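Local coordinates for protein amino Transferase (Eubacterium rectale, PDB 3ELE) that probably transfers amino groups between amino acids and keto acids with pyridoxal-5'-phosphate as cofactor, as a class I and II (fold type I) aminotransferase, at residues K351-V357 with K391-Y396; E35-F40 with M381-S385; G71-A75 with Y285-P289. One frame throughout, in Å; residues are numbered along the deposited sequence.

How the contacts relate
Contacts 1 and 2 belong to one region, the small domain expected of this fold, and their centres lie about 13 Å apart. Both use helix 379-396: contact 2 its start, contact 1 its last turns. They are joined where Asp356 O meets Tyr38 N at 2.8 Å, a probable hydrogen bond between the strand 38-39 region and residues 351-357. Contact 3 lies on the opposite side of the chain's centre, its centre about 49 Å from that of contact 1 and about 42 Å from that of contact 2. It alone of the three touches pyridoxal-5'-phosphate, in a pocket built largely by the second subunit.

Contact 1: K351-V357 with K391-Y396; sequences KAKEEDV and KIYKKY. With EDO (1,2-ethanediol), chain G.
A Schellman motif ends helix 345-353 here, and the last turns of helix 379-396 pack against it. Ala352 O accepts from both Glu355 N and Val357 N, which reach it from opposite faces of its plane. Asp356, with positive phi, is the C' residue and is tied to Arg28. The apolar centre is Ile392. Ile392 CD1 sits 3.6 Å from Val357 CG2 and also touches Ala352 at CA and CB. Ile392 CG1 touches Glu355 CG at 3.8 Å, the two side chains passing in opposite directions.

Outside this patch lies a salt-bridge network. Lys395 stretches out and then bends at its last torsion (chi4 -65°), which brings NZ between two carboxylates. Lys395 NZ donates to Glu354 OE1 at 2.7 Å, nearly along the C-O axis. Lys395 NZ also donates to Glu355 OE2 at 2.8 Å, on the anti side and 16° out of the carboxylate plane. Lys391 crosses Glu355 at about a right angle, and its NZ makes a long salt bridge with OE1 at 3.8 Å. Lys351 NZ joins the network by a long bridge to Glu354 OE2. Lys351 CG rests 3.5 Å from Tyr396 OH, whose hydrogen-bond partner is Glu342. Two carboxylates around one ammonium would favour a charged Lys395, and Lys391 probably offsets part of the remaining negative charge on Glu355.

Contact 2: E35-F40 with M381-S385; sequences ENVYDF and MIKHS
The Tyr38 ring has Ser385 CA over one face, 3.7 Å from the centroid and 19° off the normal, a CH-pi contact. The carbonyl carbon of Asn36 lies over the opposite face, off toward the rim. At the ring edge stands the selenium of Met381, a selenomethionine, in a Met-aromatic contact. The Phe40 ring takes the other end of the same side chain. Met381 CE sits over one face of Phe40, 3.8 Å from the centroid, and Ser385 CB lies at the edge in the plane of the ring. Met381 SE approaches Phe40 obliquely, 3.5 Å from CZ. These Met381 contacts hold for one of its two modelled conformers.

The contact lays residues 35-40, with the short strand 38-39, against the first turns of helix 379-396. Strand 38-39 pairs in parallel with strand 357-358, and Val357 of that strand also touches Tyr38 and Phe40. The Phe40 ring further meets Phe389, one turn on from Ser385 along the helix.

In that conformer Met381 can serve both rings because its CG is anti to the backbone N (chi1 -179°) and the chain then bends at the next two torsions. Ser385 keeps its hydroxyl on its own helix: OG donates to Ile382 O at 2.6 Å, tilted 29° from the carbonyl plane. Ser385 CB remains against the Tyr38 ring, 3.5 Å from Tyr38 CD1. At the outer end, Glu35 OE2 lies over a face of the His384 imidazole in one of that histidine's two conformers.

Contact 3: G71-A75 with Y285-P289; sequences GYTSA and YVCAP. With PLP (pyridoxal-5'-phosphate), chain H.
This is loop-against-loop packing at the subunit interface, beside a pyridoxal-5'-phosphate site. Cys287 and Val286 of one loop meet Tyr72 and Thr73 of the other, and Tyr72 is the link to the cofactor. Tyr72 CD1 lies 3.8 Å from Val286 CG1, the ring met obliquely, and Tyr72 OH donates to O2P of the cofactor at 2.6 Å. The phosphate oxygen lies in the plane of the ring, at its edge. Ser245, Ser247 and Tyr220 of the second subunit also bind this cofactor, so Tyr72 reaches into the neighbour's site.

Cys287 points into the other loop. Cys287 CB lies 3.1 Å from Thr73 OG1 and 3.6 Å from Ser74 O. A chi1 of 62° sets the Thr73 hydroxyl between its backbone N and carbonyl carbon, where Thr73 OG1 donates to Ser74 O at 3.0 Å; it is also bonded to Gln293. Ala75 CA points its hydrogen almost straight at Val286 O, with 3.4 Å between the two heavy atoms. One water bridges the loops, donating to Ala75 O and accepting from Ala288 N.

The first loop joins helices 66-70 and 79-93. The second leads from helix 269-282 into helix 290-296, with Pro289 at the N-cap, while Tyr285 packs on helix 108-119.

Contact 1: K351-V357 with K391-Y396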
ATOM      1  N   LYS A 351      23.732 -20.362  22.566  1.00 38.02           N
ATOM      2  CA  LYS A 351      24.899 -21.246  22.395  1.00 38.19           C
ATOM      3  C   LYS A 351      25.407 -21.246  20.935  1.00 38.22           C
ATOM      4  O   LYS A 351      26.613 -21.255  20.696  1.00 38.02           O
ATOM      5  CB  LYS A 351      24.597 -22.672  22.867  1.00 39.08           C
ATOM      6  CG  LYS A 351      24.383 -22.826  24.379  1.00 40.74           C
ATOM      7  CD  LYS A 351      25.654 -22.564  25.145  1.00 43.55           C
ATOM      8  CE  LYS A 351      25.532 -22.863  26.631  1.00 47.07           C
ATOM      9  NZ  LYS A 351      26.853 -22.573  27.296  1.00 47.27           N
ATOM     10  N   ALA A 352      24.477 -21.226  19.978  1.00 37.59           N
ATOM     11  CA  ALA A 352      24.805 -21.104  18.552  1.00 37.18           C
ATOM     12  C   ALA A 352      25.547 -19.790  18.337  1.00 37.91           C
ATOM     13  O   ALA A 352      26.601 -19.775  17.712  1.00 36.26           O
ATOM     14  CB  ALA A 352      23.532 -21.132  17.702  1.00 36.21           C
ATOM     15  N   LYS A 353      25.003 -18.714  18.927  1.00 39.70           N
ATOM     16  CA  LYS A 353      25.586 -17.350  18.865  1.00 41.34           C
ATOM     17  C   LYS A 353      27.060 -17.312  19.325  1.00 42.55           C
ATOM     18  O   LYS A 353      27.843 -16.541  18.774  1.00 44.16           O
ATOM     19  CB  LYS A 353      24.746 -16.346  19.682  1.00 41.42           C
ATOM     20  CG  LYS A 353      24.373 -15.090  18.960  1.00 39.90           C
ATOM     21  CD  LYS A 353      23.526 -14.219  19.864  1.00 43.61           C
ATOM     22  CE  LYS A 353      22.748 -13.181  19.109  1.00 43.77           C
ATOM     23  NZ  LYS A 353      21.939 -12.339  20.046  1.00 46.79           N
ATOM     24  N   GLU A 354      27.443 -18.165  20.290  1.00 42.84           N
ATOM     25  CA  GLU A 354      28.849 -18.268  20.754  1.00 41.91           C
ATOM     26  C   GLU A 354      29.852 -18.653  19.649  1.00 41.26           C
ATOM     27  O   GLU A 354      31.059 -18.416  19.818  1.00 41.54           O
ATOM     28  CB  GLU A 354      29.022 -19.291  21.899  1.00 41.60           C
ATOM     29  CG  GLU A 354      28.241 -19.034  23.191  1.00 44.00           C
ATOM     30  CD  GLU A 354      28.524 -20.071  24.302  1.00 43.81           C
ATOM     31  OE1 GLU A 354      29.032 -21.180  24.021  1.00 46.90           O
ATOM     32  OE2 GLU A 354      28.229 -19.773  25.481  1.00 49.94           O
ATOM     33  N   GLU A 355      29.377 -19.300  18.577  1.00 39.56           N
ATOM     34  CA  GLU A 355      30.208 -19.703  17.426  1.00 38.71           C
ATOM     35  C   GLU A 355      29.811 -18.957  16.148  1.00 38.35           C
ATOM     36  O   GLU A 355      30.109 -19.414  15.036  1.00 37.42           O
ATOM     37  CB  GLU A 355      30.104 -21.227  17.197  1.00 38.55           C
ATOM     38  CG  GLU A 355      30.330 -22.094  18.446  1.00 40.88           C
ATOM     39  CD  GLU A 355      31.639 -21.793  19.161  1.00 43.36           C
ATOM     40  OE1 GLU A 355      32.645 -21.519  18.472  1.00 46.62           O
ATOM     41  OE2 GLU A 355      31.657 -21.839  20.413  1.00 43.98           O
ATOM     42  N   ASP A 356      29.154 -17.804  16.324  1.00 37.70           N
ATOM     43  CA  ASP A 356      28.700 -16.927  15.241  1.00 36.63           C
ATOM     44  C   ASP A 356      27.726 -17.545  14.228  1.00 35.84           C
ATOM     45  O   ASP A 356      27.705 -17.152  13.054  1.00 35.17           O
ATOM     46  CB  ASP A 356      29.908 -16.241  14.572  1.00 35.92           C
ATOM     47  CG  ASP A 356      30.578 -15.235  15.480  1.00 37.48           C
ATOM     48  OD1 ASP A 356      29.892 -14.256  15.856  1.00 31.25           O
ATOM     49  OD2 ASP A 356      31.789 -15.394  15.769  1.00 31.83           O
ATOM     50  N   VAL A 357      26.893 -18.472  14.718  1.00 35.91           N
ATOM     51  CA  VAL A 357      25.819 -19.077  13.946  1.00 34.69           C
ATOM     52  C   VAL A 357      24.560 -18.357  14.396  1.00 35.85           C
ATOM     53  O   VAL A 357      24.156 -18.479  15.561  1.00 37.86           O
ATOM     54  CB  VAL A 357      25.725 -20.597  14.172  1.00 35.84           C
ATOM     55  CG1 VAL A 357      24.486 -21.174  13.480  1.00 28.83           C
ATOM     56  CG2 VAL A 357      27.020 -21.280  13.653  1.00 26.51           C
ATOM     57  N   LYS A 391      30.842 -27.833  16.419  1.00 36.83           N
ATOM     58  CA  LYS A 391      31.282 -27.368  17.747  1.00 37.22           C
ATOM     59  C   LYS A 391      30.081 -27.088  18.661  1.00 36.28           C
ATOM     60  O   LYS A 391      30.124 -27.418  19.849  1.00 35.05           O
ATOM     61  CB  LYS A 391      32.182 -26.135  17.623  1.00 37.19           C
ATOM     62  CG  LYS A 391      32.847 -25.719  18.927  1.00 39.96           C
ATOM     63  CD  LYS A 391      33.969 -24.725  18.680  1.00 39.45           C
ATOM     64  CE  LYS A 391      34.566 -24.221  19.989  1.00 46.61           C
ATOM     65  NZ  LYS A 391      35.731 -23.296  19.773  1.00 48.21           N
ATOM     66  N   ILE A 392      29.023 -26.492  18.102  1.00 35.57           N
ATOM     67  CA  ILE A 392      27.773 -26.245  18.852  1.00 36.22           C
ATOM     68  C   ILE A 392      27.210 -27.589  19.375  1.00 35.93           C
ATOM     69  O   ILE A 392      26.907 -27.710  20.558  1.00 35.32           O
ATOM     70  CB  ILE A 392      26.701 -25.513  18.003  1.00 35.90           C
ATOM     71  CG1 ILE A 392      27.136 -24.081  17.674  1.00 37.04           C
ATOM     72  CG2 ILE A 392      25.350 -25.472  18.736  1.00 32.80           C
ATOM     73  CD1 ILE A 392      26.393 -23.502  16.471  1.00 35.77           C
ATOM     74  N   TYR A 393      27.114 -28.569  18.477  1.00 36.93           N
ATOM     75  CA  TYR A 393      26.646 -29.927  18.786  1.00 38.34           C
ATOM     76  C   TYR A 393      27.435 -30.551  19.948  1.00 38.28           C
ATOM     77  O   TYR A 393      26.840 -31.088  20.886  1.00 37.28           O
ATOM     78  CB  TYR A 393      26.756 -30.819  17.545  1.00 39.90           C
ATOM     79  CG  TYR A 393      26.010 -32.109  17.697  1.00 40.97           C
ATOM     80  CD1 TYR A 393      24.638 -32.158  17.439  1.00 41.87           C
ATOM     81  CD2 TYR A 393      26.657 -33.279  18.114  1.00 42.66           C
ATOM     82  CE1 TYR A 393      23.926 -33.322  17.576  1.00 38.99           C
ATOM     83  CE2 TYR A 393      25.943 -34.470  18.253  1.00 44.90           C
ATOM     84  CZ  TYR A 393      24.572 -34.462  17.977  1.00 42.10           C
ATOM     85  OH  TYR A 393      23.833 -35.590  18.095  1.00 45.30           O
ATOM     86  N   LYS A 394      28.766 -30.461  19.849  1.00 39.04           N
ATOM     87  CA  LYS A 394      29.717 -30.893  20.896  1.00 39.58           C
ATOM     88  C   LYS A 394      29.483 -30.292  22.290  1.00 39.47           C
ATOM     89  O   LYS A 394      29.808 -30.950  23.276  1.00 40.43           O
ATOM     90  CB  LYS A 394      31.190 -30.628  20.501  1.00 40.51           C
ATOM     91  CG  LYS A 394      31.976 -31.830  19.975  1.00 46.16           C
ATOM     92  CD  LYS A 394      31.698 -32.209  18.534  1.00 51.09           C
ATOM     93  CE  LYS A 394      32.626 -33.355  18.110  1.00 51.20           C
ATOM     94  NZ  LYS A 394      32.490 -33.713  16.667  1.00 57.34           N
ATOM     95  N   LYS A 395      28.975 -29.055  22.366  1.00 39.17           N
ATOM     96  CA  LYS A 395      28.647 -28.404  23.662  1.00 40.63           C
ATOM     97  C   LYS A 395      27.633 -29.221  24.466  1.00 40.16           C
ATOM     98  O   LYS A 395      27.708 -29.264  25.690  1.00 40.62           O
ATOM     99  CB  LYS A 395      28.055 -26.989  23.485  1.00 40.74           C
ATOM    100  CG  LYS A 395      28.955 -25.942  22.797  1.00 42.73           C
ATOM    101  CD  LYS A 395      28.174 -24.629  22.549  1.00 41.41           C
ATOM    102  CE  LYS A 395      28.986 -23.598  21.761  1.00 40.35           C
ATOM    103  NZ  LYS A 395      30.178 -23.097  22.478  1.00 37.41           N
ATOM    104  N   TYR A 396      26.680 -29.828  23.750  1.00 40.48           N
ATOM    105  CA  TYR A 396      25.616 -30.655  24.314  1.00 40.37           C
ATOM    106  C   TYR A 396      25.963 -32.127  24.402  1.00 41.84           C
ATOM    107  O   TYR A 396      25.562 -32.789  25.356  1.00 42.04           O
ATOM    108  CB  TYR A 396      24.346 -30.509  23.472  1.00 40.02           C
ATOM    109  CG  TYR A 396      23.732 -29.142  23.569  1.00 40.01           C
ATOM    110  CD1 TYR A 396      22.769 -28.865  24.544  1.00 37.94           C
ATOM    111  CD2 TYR A 396      24.118 -28.111  22.706  1.00 40.11           C
ATOM    112  CE1 TYR A 396      22.196 -27.616  24.646  1.00 38.50           C
ATOM    113  CE2 TYR A 396      23.544 -26.841  22.803  1.00 39.11           C
ATOM    114  CZ  TYR A 396      22.582 -26.601  23.774  1.00 38.71           C
ATOM    115  OH  TYR A 396      21.995 -25.366  23.895  1.00 38.35           O
TER
HETATM  116  C1  EDO G 502      31.439 -15.274  20.287  1.00 59.12           C
HETATM  117  O1  EDO G 502      32.163 -16.147  21.158  1.00 62.69           O
HETATM  118  C2  EDO G 502      31.500 -13.858  20.828  1.00 59.55           C
HETATM  119  O2  EDO G 502      30.321 -13.154  20.432  1.00 60.38           O

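Contact 2: E35-F40 with M381-S385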
ATOM      1  N   GLU A  35      33.260 -13.853   6.314  1.00 44.85           N
ATOM      2  CA  GLU A  35      33.492 -15.295   6.061  1.00 43.86           C
ATOM      3  C   GLU A  35      33.290 -16.170   7.333  1.00 40.70           C
ATOM      4  O   GLU A  35      32.960 -17.351   7.216  1.00 38.94           O
ATOM      5  CB  GLU A  35      34.914 -15.540   5.506  1.00 43.87           C
ATOM      6  CG  GLU A  35      35.147 -16.949   4.867  1.00 45.91           C
ATOM      7  CD  GLU A  35      36.631 -17.308   4.624  1.00 46.59           C
ATOM      8  OE1 GLU A  35      37.535 -16.629   5.161  1.00 52.48           O
ATOM      9  OE2 GLU A  35      36.880 -18.316   3.921  1.00 52.91           O
ATOM     10  N   ASN A  36      33.513 -15.579   8.515  1.00 38.89           N
ATOM     11  CA  ASN A  36      33.409 -16.249   9.818  1.00 37.95           C
ATOM     12  C   ASN A  36      32.105 -15.973  10.608  1.00 37.76           C
ATOM     13  O   ASN A  36      32.041 -16.273  11.808  1.00 38.09           O
ATOM     14  CB  ASN A  36      34.635 -15.871  10.661  1.00 37.64           C
ATOM     15  CG  ASN A  36      35.936 -16.260   9.995  1.00 39.60           C
ATOM     16  OD1 ASN A  36      36.124 -17.414   9.612  1.00 40.06           O
ATOM     17  ND2 ASN A  36      36.854 -15.312   9.880  1.00 37.58           N
ATOM     18  N   VAL A  37      31.093 -15.410   9.933  1.00 36.09           N
ATOM     19  CA  VAL A  37      29.765 -15.153  10.502  1.00 36.30           C
ATOM     20  C   VAL A  37      28.770 -15.960   9.650  1.00 36.43           C
ATOM     21  O   VAL A  37      28.737 -15.817   8.425  1.00 36.76           O
ATOM     22  CB  VAL A  37      29.406 -13.653  10.512  1.00 35.92           C
ATOM     23  CG1 VAL A  37      27.994 -13.449  11.034  1.00 34.89           C
ATOM     24  CG2 VAL A  37      30.406 -12.877  11.360  1.00 34.32           C
ATOM     25  N   TYR A  38      27.978 -16.802  10.311  1.00 35.97           N
ATOM     26  CA  TYR A  38      27.046 -17.718   9.647  1.00 34.34           C
ATOM     27  C   TYR A  38      25.625 -17.275   9.937  1.00 34.98           C
ATOM     28  O   TYR A  38      24.931 -17.784  10.834  1.00 32.82           O
ATOM     29  CB  TYR A  38      27.371 -19.153  10.056  1.00 33.48           C
ATOM     30  CG  TYR A  38      28.878 -19.387   9.965  1.00 27.48           C
ATOM     31  CD1 TYR A  38      29.511 -19.460   8.733  1.00 29.23           C
ATOM     32  CD2 TYR A  38      29.665 -19.476  11.117  1.00 27.60           C
ATOM     33  CE1 TYR A  38      30.926 -19.646   8.634  1.00 26.43           C
ATOM     34  CE2 TYR A  38      31.095 -19.682  11.037  1.00 28.35           C
ATOM     35  CZ  TYR A  38      31.710 -19.755   9.794  1.00 27.26           C
ATOM     36  OH  TYR A  38      33.102 -19.955   9.722  1.00 27.07           O
ATOM     37  N   ASP A  39      25.211 -16.302   9.131  1.00 34.42           N
ATOM     38  CA  ASP A  39      23.912 -15.670   9.247  1.00 34.50           C
ATOM     39  C   ASP A  39      22.825 -16.378   8.453  1.00 34.17           C
ATOM     40  O   ASP A  39      22.751 -16.237   7.217  1.00 31.99           O
ATOM     41  CB  ASP A  39      24.034 -14.204   8.812  1.00 35.40           C
ATOM     42  CG  ASP A  39      22.745 -13.431   8.932  1.00 38.18           C
ATOM     43  OD1 ASP A  39      21.797 -13.870   9.641  1.00 35.22           O
ATOM     44  OD2 ASP A  39      22.705 -12.346   8.296  1.00 39.96           O
ATOM     45  N   PHE A  40      21.972 -17.107   9.191  1.00 34.06           N
ATOM     46  CA  PHE A  40      20.801 -17.780   8.647  1.00 33.88           C
ATOM     47  C   PHE A  40      19.509 -17.142   9.174  1.00 35.44           C
ATOM     48  O   PHE A  40      18.477 -17.812   9.191  1.00 34.84           O
ATOM     49  CB  PHE A  40      20.791 -19.270   9.039  1.00 34.27           C
ATOM     50  CG  PHE A  40      22.054 -20.012   8.713  1.00 31.37           C
ATOM     51  CD1 PHE A  40      22.240 -20.607   7.462  1.00 32.15           C
ATOM     52  CD2 PHE A  40      23.034 -20.178   9.681  1.00 30.71           C
ATOM     53  CE1 PHE A  40      23.399 -21.320   7.181  1.00 31.48           C
ATOM     54  CE2 PHE A  40      24.204 -20.879   9.404  1.00 30.98           C
ATOM     55  CZ  PHE A  40      24.381 -21.453   8.157  1.00 33.09           C
HETATM   56  N   MSE A 381      28.987 -20.180   2.270  1.00 35.10           N
HETATM   57  CA  MSE A 381      28.819 -19.886   3.692  0.80 34.62           C
HETATM   58  C   MSE A 381      28.257 -21.133   4.401  1.00 34.48           C
HETATM   59  O   MSE A 381      28.673 -21.440   5.517  1.00 34.62           O
HETATM   60  CB  MSE A 381      27.933 -18.638   3.907  0.80 34.34           C
HETATM   61  CG  MSE A 381      27.714 -18.239   5.355  0.80 35.14           C
HETATM   62 SE   MSE A 381      26.346 -19.341   6.238  0.60 34.88          SE
HETATM   63  CE  MSE A 381      24.712 -18.349   5.834  0.80 39.26           C
ATOM     64  N   ILE A 382      27.316 -21.843   3.755  1.00 34.25           N
ATOM     65  CA  ILE A 382      26.743 -23.088   4.320  1.00 34.09           C
ATOM     66  C   ILE A 382      27.857 -24.126   4.585  1.00 34.53           C
ATOM     67  O   ILE A 382      27.898 -24.720   5.656  1.00 33.70           O
ATOM     68  CB  ILE A 382      25.638 -23.743   3.425  1.00 34.33           C
ATOM     69  CG1 ILE A 382      24.453 -22.803   3.233  1.00 33.21           C
ATOM     70  CG2 ILE A 382      25.128 -25.042   4.069  1.00 32.64           C
ATOM     71  CD1 ILE A 382      23.324 -23.402   2.391  1.00 34.72           C
ATOM     72  N   LYS A 383      28.774 -24.295   3.627  1.00 35.78           N
ATOM     73  CA  LYS A 383      29.915 -25.228   3.783  1.00 37.00           C
ATOM     74  C   LYS A 383      30.895 -24.773   4.870  1.00 36.42           C
ATOM     75  O   LYS A 383      31.340 -25.594   5.682  1.00 35.44           O
ATOM     76  CB  LYS A 383      30.692 -25.406   2.475  1.00 37.83           C
ATOM     77  CG  LYS A 383      29.872 -25.926   1.308  1.00 41.91           C
ATOM     78  CD  LYS A 383      30.773 -26.212   0.142  1.00 47.05           C
ATOM     79  CE  LYS A 383      30.009 -26.712  -1.051  1.00 49.29           C
ATOM     80  NZ  LYS A 383      30.974 -27.098  -2.124  1.00 53.79           N
ATOM     81  N   HIS A 384      31.190 -23.465   4.897  1.00 36.39           N
ATOM     82  CA  HIS A 384      32.129 -22.905   5.900  0.50 35.78           C
ATOM     83  C   HIS A 384      31.516 -22.906   7.313  1.00 35.55           C
ATOM     84  O   HIS A 384      32.240 -22.881   8.303  1.00 34.40           O
ATOM     85  CB  HIS A 384      32.633 -21.491   5.539  0.50 35.83           C
ATOM     86  CG  HIS A 384      33.237 -21.389   4.170  0.50 33.46           C
ATOM     87  ND1 HIS A 384      32.957 -20.349   3.311  0.50 31.86           N
ATOM     88  CD2 HIS A 384      34.028 -22.242   3.482  0.50 33.63           C
ATOM     89  CE1 HIS A 384      33.593 -20.540   2.170  0.50 35.35           C
ATOM     90  NE2 HIS A 384      34.251 -21.683   2.247  0.50 34.61           N
ATOM     91  N   SER A 385      30.187 -22.967   7.413  1.00 34.89           N
ATOM     92  CA  SER A 385      29.498 -23.015   8.713  1.00 34.23           C
ATOM     93  C   SER A 385      29.571 -24.358   9.448  1.00 33.20           C
ATOM     94  O   SER A 385      29.353 -24.386  10.666  1.00 32.10           O
ATOM     95  CB  SER A 385      28.023 -22.667   8.552  1.00 33.85           C
ATOM     96  OG  SER A 385      27.291 -23.718   7.939  1.00 34.51           O
TER

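Contact 3: G71-A75 with Y285-P289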
ATOM      1  N   GLY A  71       0.533   6.119 -15.482  1.00 34.52           N
ATOM      2  CA  GLY A  71      -0.761   6.576 -14.990  1.00 35.16           C
ATOM      3  C   GLY A  71      -1.440   5.619 -14.046  1.00 34.50           C
ATOM      4  O   GLY A  71      -1.036   4.464 -13.937  1.00 36.25           O
ATOM      5  N   TYR A  72      -2.479   6.093 -13.367  1.00 34.32           N
ATOM      6  CA  TYR A  72      -3.293   5.222 -12.514  1.00 34.31           C
ATOM      7  C   TYR A  72      -3.939   4.136 -13.386  1.00 34.75           C
ATOM      8  O   TYR A  72      -4.367   4.414 -14.510  1.00 35.13           O
ATOM      9  CB  TYR A  72      -4.486   5.950 -11.856  1.00 33.45           C
ATOM     10  CG  TYR A  72      -4.182   7.073 -10.901  1.00 28.26           C
ATOM     11  CD1 TYR A  72      -3.573   6.816  -9.677  1.00 31.04           C
ATOM     12  CD2 TYR A  72      -4.563   8.393 -11.187  1.00 29.30           C
ATOM     13  CE1 TYR A  72      -3.300   7.848  -8.760  1.00 32.04           C
ATOM     14  CE2 TYR A  72      -4.298   9.447 -10.268  1.00 31.15           C
ATOM     15  CZ  TYR A  72      -3.665   9.147  -9.048  1.00 32.94           C
ATOM     16  OH  TYR A  72      -3.394  10.129  -8.123  1.00 35.45           O
ATOM     17  N   THR A  73      -3.959   2.910 -12.876  1.00 33.85           N
ATOM     18  CA  THR A  73      -4.728   1.829 -13.475  1.00 34.51           C
ATOM     19  C   THR A  73      -6.071   1.937 -12.696  1.00 35.27           C
ATOM     20  O   THR A  73      -6.212   2.772 -11.801  1.00 33.39           O
ATOM     21  CB  THR A  73      -4.062   0.447 -13.233  1.00 34.90           C
ATOM     22  OG1 THR A  73      -4.003   0.155 -11.830  1.00 32.98           O
ATOM     23  CG2 THR A  73      -2.633   0.407 -13.803  1.00 33.41           C
ATOM     24  N   SER A  74      -7.046   1.095 -13.020  1.00 36.71           N
ATOM     25  CA  SER A  74      -8.261   0.993 -12.190  1.00 37.57           C
ATOM     26  C   SER A  74      -7.830   0.484 -10.791  1.00 37.88           C
ATOM     27  O   SER A  74      -6.691  -0.029 -10.615  1.00 39.21           O
ATOM     28  CB  SER A  74      -9.245   0.003 -12.812  1.00 37.94           C
ATOM     29  OG  SER A  74      -8.640  -1.289 -12.888  1.00 41.15           O
ATOM     30  N   ALA A  75      -8.720   0.612  -9.808  1.00 37.01           N
ATOM     31  CA  ALA A  75      -8.451   0.144  -8.432  1.00 35.46           C
ATOM     32  C   ALA A  75      -7.991  -1.324  -8.366  1.00 34.62           C
ATOM     33  O   ALA A  75      -7.013  -1.648  -7.675  1.00 35.52           O
ATOM     34  CB  ALA A  75      -9.686   0.332  -7.555  1.00 36.16           C
ATOM     35  N   TYR A 285      -4.997   2.134  -0.471  1.00 34.56           N
ATOM     36  CA  TYR A 285      -4.445   1.617  -1.732  1.00 36.14           C
ATOM     37  C   TYR A 285      -5.233   2.230  -2.873  1.00 34.94           C
ATOM     38  O   TYR A 285      -6.457   2.298  -2.793  1.00 33.25           O
ATOM     39  CB  TYR A 285      -4.519   0.082  -1.843  1.00 38.34           C
ATOM     40  CG  TYR A 285      -4.007  -0.735  -0.680  1.00 40.62           C
ATOM     41  CD1 TYR A 285      -2.934  -0.314   0.099  1.00 46.47           C
ATOM     42  CD2 TYR A 285      -4.537  -2.001  -0.411  1.00 43.60           C
ATOM     43  CE1 TYR A 285      -2.438  -1.119   1.158  1.00 43.52           C
ATOM     44  CE2 TYR A 285      -4.032  -2.800   0.650  1.00 47.42           C
ATOM     45  CZ  TYR A 285      -2.975  -2.326   1.424  1.00 44.07           C
ATOM     46  OH  TYR A 285      -2.408  -3.025   2.465  1.00 47.43           O
ATOM     47  N   VAL A 286      -4.535   2.703  -3.910  1.00 33.49           N
ATOM     48  CA  VAL A 286      -5.193   3.300  -5.092  1.00 32.81           C
ATOM     49  C   VAL A 286      -5.072   2.323  -6.268  1.00 34.00           C
ATOM     50  O   VAL A 286      -6.055   2.071  -6.973  1.00 33.26           O
ATOM     51  CB  VAL A 286      -4.655   4.690  -5.392  1.00 31.86           C
ATOM     52  CG1 VAL A 286      -5.264   5.264  -6.671  1.00 29.26           C
ATOM     53  CG2 VAL A 286      -4.923   5.594  -4.205  1.00 28.59           C
ATOM     54  N   CYS A 287      -3.869   1.797  -6.480  1.00 33.66           N
ATOM     55  CA  CYS A 287      -3.634   0.721  -7.439  1.00 34.51           C
ATOM     56  C   CYS A 287      -2.229   0.150  -7.249  1.00 35.51           C
ATOM     57  O   CYS A 287      -1.374   0.830  -6.681  1.00 35.31           O
ATOM     58  CB  CYS A 287      -3.774   1.207  -8.887  1.00 35.76           C
ATOM     59  SG  CYS A 287      -2.564   2.425  -9.477  1.00 33.26           S
ATOM     60  N   ALA A 288      -1.997  -1.073  -7.745  1.00 35.09           N
ATOM     61  CA  ALA A 288      -0.666  -1.683  -7.728  1.00 35.38           C
ATOM     62  C   ALA A 288       0.217  -0.878  -8.662  1.00 36.37           C
ATOM     63  O   ALA A 288      -0.316  -0.244  -9.588  1.00 36.36           O
ATOM     64  CB  ALA A 288      -0.716  -3.138  -8.177  1.00 35.33           C
ATOM     65  N   PRO A 289       1.559  -0.883  -8.442  1.00 37.68           N
ATOM     66  CA  PRO A 289       2.417  -0.092  -9.316  1.00 37.32           C
ATOM     67  C   PRO A 289       2.257  -0.445 -10.813  1.00 36.89           C
ATOM     68  O   PRO A 289       2.460  -1.597 -11.229  1.00 36.05           O
ATOM     69  CB  PRO A 289       3.819  -0.379  -8.788  1.00 37.84           C
ATOM     70  CG  PRO A 289       3.612  -0.751  -7.379  1.00 39.59           C
ATOM     71  CD  PRO A 289       2.367  -1.562  -7.409  1.00 38.56           C
TER
HETATM   72  N1  PLP H 500      -4.698  14.723  -2.267  1.00 40.78           N
HETATM   73  C2  PLP H 500      -5.410  15.411  -3.254  1.00 35.51           C
HETATM   74  C2A PLP H 500      -5.965  16.751  -2.929  1.00 36.66           C
HETATM   75  C3  PLP H 500      -5.566  14.846  -4.529  1.00 39.43           C
HETATM   76  O3  PLP H 500      -6.236  15.533  -5.503  1.00 33.12           O
HETATM   77  C4  PLP H 500      -5.017  13.568  -4.799  1.00 44.01           C
HETATM   78  C4A PLP H 500      -5.273  12.950  -6.156  1.00 48.50           C
HETATM   79  O4A PLP H 500      -6.095  12.035  -6.270  1.00 55.83           O
HETATM   80  C5  PLP H 500      -4.294  12.893  -3.770  1.00 43.19           C
HETATM   81  C6  PLP H 500      -4.149  13.476  -2.494  1.00 36.92           C
HETATM   82  C5A PLP H 500      -3.699  11.519  -3.957  1.00 40.51           C
HETATM   83  O4P PLP H 500      -2.444  11.492  -4.592  1.00 41.77           O
HETATM   84  P   PLP H 500      -1.701  10.048  -4.684  1.00 36.63           P
HETATM   85  O1P PLP H 500      -0.206  10.228  -4.668  1.00 41.05           O
HETATM   86  O2P PLP H 500      -2.123   9.412  -5.972  1.00 42.23           O
HETATM   87  O3P PLP H 500      -2.131   9.164  -3.551  1.00 36.45           O
HETATM   88  O   HOH W   1      -4.352  -2.423  -8.479  1.00 26.20           O